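Local coordinates for protein C-domain type II peptide synthetase (PDB 4ZNM) that is a condensation-domain protein of the type II peptide synthetase kind, built on the two-lobed fold of the CoA-dependent acyltransferase superfamily, at residues V49-L54 against V150-A155. Residues are numbered along the deposited sequence; the frame is centred on the assembly and turned at random.
Sequences VGAWRL and VLVLIA
Trp52 and Leu153 meet at about a right angle, the CZ3 corner of the indole lying 3.8 Å from the methyl CD1 of Leu153. With CG anti to its carbonyl carbon (chi1 -72°, chi2 -97°), the indole swings back over Gly50. That residue, having no side chain, presents bare backbone to the six-membered ring, which lies low against the sheet. Leu54 adds its CD1, 3.8 Å from CB of Leu151, and helix 162-180 covers this face through Met165, Ala169 and Leu172. On the other face, Val49 and Ile154 run side by side, CG1 to CG1 at 3.7 Å, while the small methyl of Ala51, paired with Val152, loosely touches Val150 CG1 and Val152 CG2. Helix 110-125 packs here, Leu121 touching both Val49 and Val152.

Between these layers the two antiparallel strands are joined by paired backbone bonds. Gly50 and Leu153 exchange N-H and C=O, each bond 2.9 Å from N to O; Trp52 and Leu151 do the same, with Leu151 N to Trp52 O the straighter at 168°. Leu151 O also accepts a CA-H contact from Ala51 and lies at the indole edge, in its plane.

At the outer end, the chain of Arg53, bent at chi2, lays CD 4.0 Å from CG2 of Val150 and carries the guanidinium to salt bridges of NH1 with Asp148 and Glu110. The contact thus joins two central strands of a helix-covered mixed sheet: backbone polarity is paired within a mostly buried apolar setting, and the one charged side chain is matched by carboxylates at the margin.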
loop_
_atom_site.group_PDB
_atom_site.type_symbol
_atom_site.label_atom_id
_atom_site.label_comp_id
_atom_site.label_asym_id
_atom_site.label_seq_id
_atom_site.Cartn_x
_atom_site.Cartn_y
_atom_site.Cartn_z
ATOM N N VAL A 49 -2.879 -7.038 -4.389
ATOM C CA VAL A 49 -3.238 -8.449 -4.208
ATOM C C VAL A 49 -3.171 -8.757 -2.741
ATOM O O VAL A 49 -2.373 -8.189 -2.027
ATOM C CB VAL A 49 -2.312 -9.420 -4.977
ATOM C CG1 VAL A 49 -2.272 -9.078 -6.427
ATOM C CG2 VAL A 49 -0.903 -9.369 -4.367
ATOM N N GLY A 50 -3.991 -9.698 -2.305
ATOM C CA GLY A 50 -3.920 -10.183 -0.941
ATOM C C GLY A 50 -4.322 -11.646 -0.917
ATOM O O GLY A 50 -5.005 -12.150 -1.836
ATOM N N ALA A 51 -3.862 -12.323 0.117
ATOM C CA ALA A 51 -4.144 -13.747 0.289
ATOM C C ALA A 51 -4.538 -14.042 1.716
ATOM O O ALA A 51 -3.952 -13.485 2.659
ATOM C CB ALA A 51 -2.937 -14.568 -0.086
ATOM N N TRP A 52 -5.510 -14.944 1.847
ATOM C CA TRP A 52 -6.032 -15.395 3.130
ATOM C C TRP A 52 -5.997 -16.913 3.189
ATOM O O TRP A 52 -6.424 -17.581 2.228
ATOM C CB TRP A 52 -7.457 -14.912 3.298
ATOM C CG TRP A 52 -7.584 -13.470 3.549
ATOM C CD1 TRP A 52 -7.723 -12.871 4.755
ATOM C CD2 TRP A 52 -7.583 -12.429 2.579
ATOM N NE1 TRP A 52 -7.819 -11.527 4.602
ATOM C CE2 TRP A 52 -7.728 -11.224 3.274
ATOM C CE3 TRP A 52 -7.463 -12.403 1.195
ATOM C CZ2 TRP A 52 -7.765 -9.991 2.631
ATOM C CZ3 TRP A 52 -7.501 -11.191 0.548
ATOM C CH2 TRP A 52 -7.658 -9.990 1.266
ATOM N N ARG A 53 -5.522 -17.459 4.299
ATOM C CA ARG A 53 -5.595 -18.903 4.548
ATOM C C ARG A 53 -6.976 -19.219 5.111
ATOM O O ARG A 53 -7.374 -18.619 6.136
ATOM C CB ARG A 53 -4.482 -19.318 5.531
ATOM C CG ARG A 53 -4.288 -20.807 5.730
ATOM C CD ARG A 53 -3.601 -21.483 4.552
ATOM N NE ARG A 53 -3.374 -22.871 4.864
ATOM C CZ ARG A 53 -2.261 -23.367 5.381
ATOM N NH1 ARG A 53 -2.217 -24.651 5.683
ATOM N NH2 ARG A 53 -1.201 -22.599 5.602
ATOM N N LEU A 54 -7.701 -20.134 4.456
ATOM C CA LEU A 54 -9.076 -20.519 4.871
ATOM C C LEU A 54 -9.136 -21.920 5.460
ATOM O O LEU A 54 -8.665 -22.855 4.842
ATOM C CB LEU A 54 -10.056 -20.465 3.695
ATOM C CG LEU A 54 -10.116 -19.169 2.886
ATOM C CD1 LEU A 54 -11.166 -19.302 1.747
ATOM C CD2 LEU A 54 -10.451 -18.028 3.770
ATOM N N VAL A 150 -6.165 -21.514 0.145
ATOM C CA VAL A 150 -5.684 -20.147 0.091
ATOM C C VAL A 150 -6.559 -19.357 -0.897
ATOM O O VAL A 150 -6.713 -19.765 -2.037
ATOM C CB VAL A 150 -4.204 -20.103 -0.341
ATOM C CG1 VAL A 150 -3.720 -18.630 -0.500
ATOM C CG2 VAL A 150 -3.364 -20.815 0.658
ATOM N N LEU A 151 -7.139 -18.251 -0.445
ATOM C CA LEU A 151 -7.942 -17.404 -1.300
ATOM C C LEU A 151 -7.124 -16.173 -1.682
ATOM O O LEU A 151 -6.682 -15.435 -0.785
ATOM C CB LEU A 151 -9.211 -16.973 -0.586
ATOM C CG LEU A 151 -10.081 -16.019 -1.424
ATOM C CD1 LEU A 151 -10.522 -16.620 -2.773
ATOM C CD2 LEU A 151 -11.257 -15.533 -0.616
ATOM N N VAL A 152 -6.918 -15.961 -2.979
ATOM C CA VAL A 152 -6.207 -14.771 -3.466
ATOM C C VAL A 152 -7.169 -13.805 -4.133
ATOM O O VAL A 152 -7.887 -14.158 -5.055
ATOM C CB VAL A 152 -5.096 -15.107 -4.464
ATOM C CG1 VAL A 152 -4.354 -13.833 -4.910
ATOM C CG2 VAL A 152 -4.126 -16.123 -3.863
ATOM N N LEU A 153 -7.173 -12.576 -3.645
ATOM C CA LEU A 153 -7.897 -11.518 -4.306
ATOM C C LEU A 153 -6.961 -10.516 -4.984
ATOM O O LEU A 153 -5.872 -10.171 -4.480
ATOM C CB LEU A 153 -8.784 -10.800 -3.303
ATOM C CG LEU A 153 -9.731 -11.686 -2.490
ATOM C CD1 LEU A 153 -10.590 -10.775 -1.579
ATOM C CD2 LEU A 153 -10.594 -12.549 -3.417
ATOM N N ILE A 154 -7.409 -10.031 -6.124
ATOM C CA ILE A 154 -6.698 -8.991 -6.835
ATOM C C ILE A 154 -7.679 -7.941 -7.293
ATOM O O ILE A 154 -8.758 -8.242 -7.781
ATOM C CB ILE A 154 -5.922 -9.562 -8.002
ATOM C CG1 ILE A 154 -5.170 -8.442 -8.715
ATOM C CG2 ILE A 154 -6.839 -10.315 -8.916
ATOM C CD1 ILE A 154 -4.218 -8.961 -9.768
ATOM N N ALA A 155 -7.285 -6.692 -7.099
ATOM C CA ALA A 155 -8.138 -5.565 -7.415
ATOM C C ALA A 155 -7.295 -4.448 -7.980
ATOM O O ALA A 155 -6.133 -4.274 -7.597
ATOM C CB ALA A 155 -8.851 -5.090 -6.167
#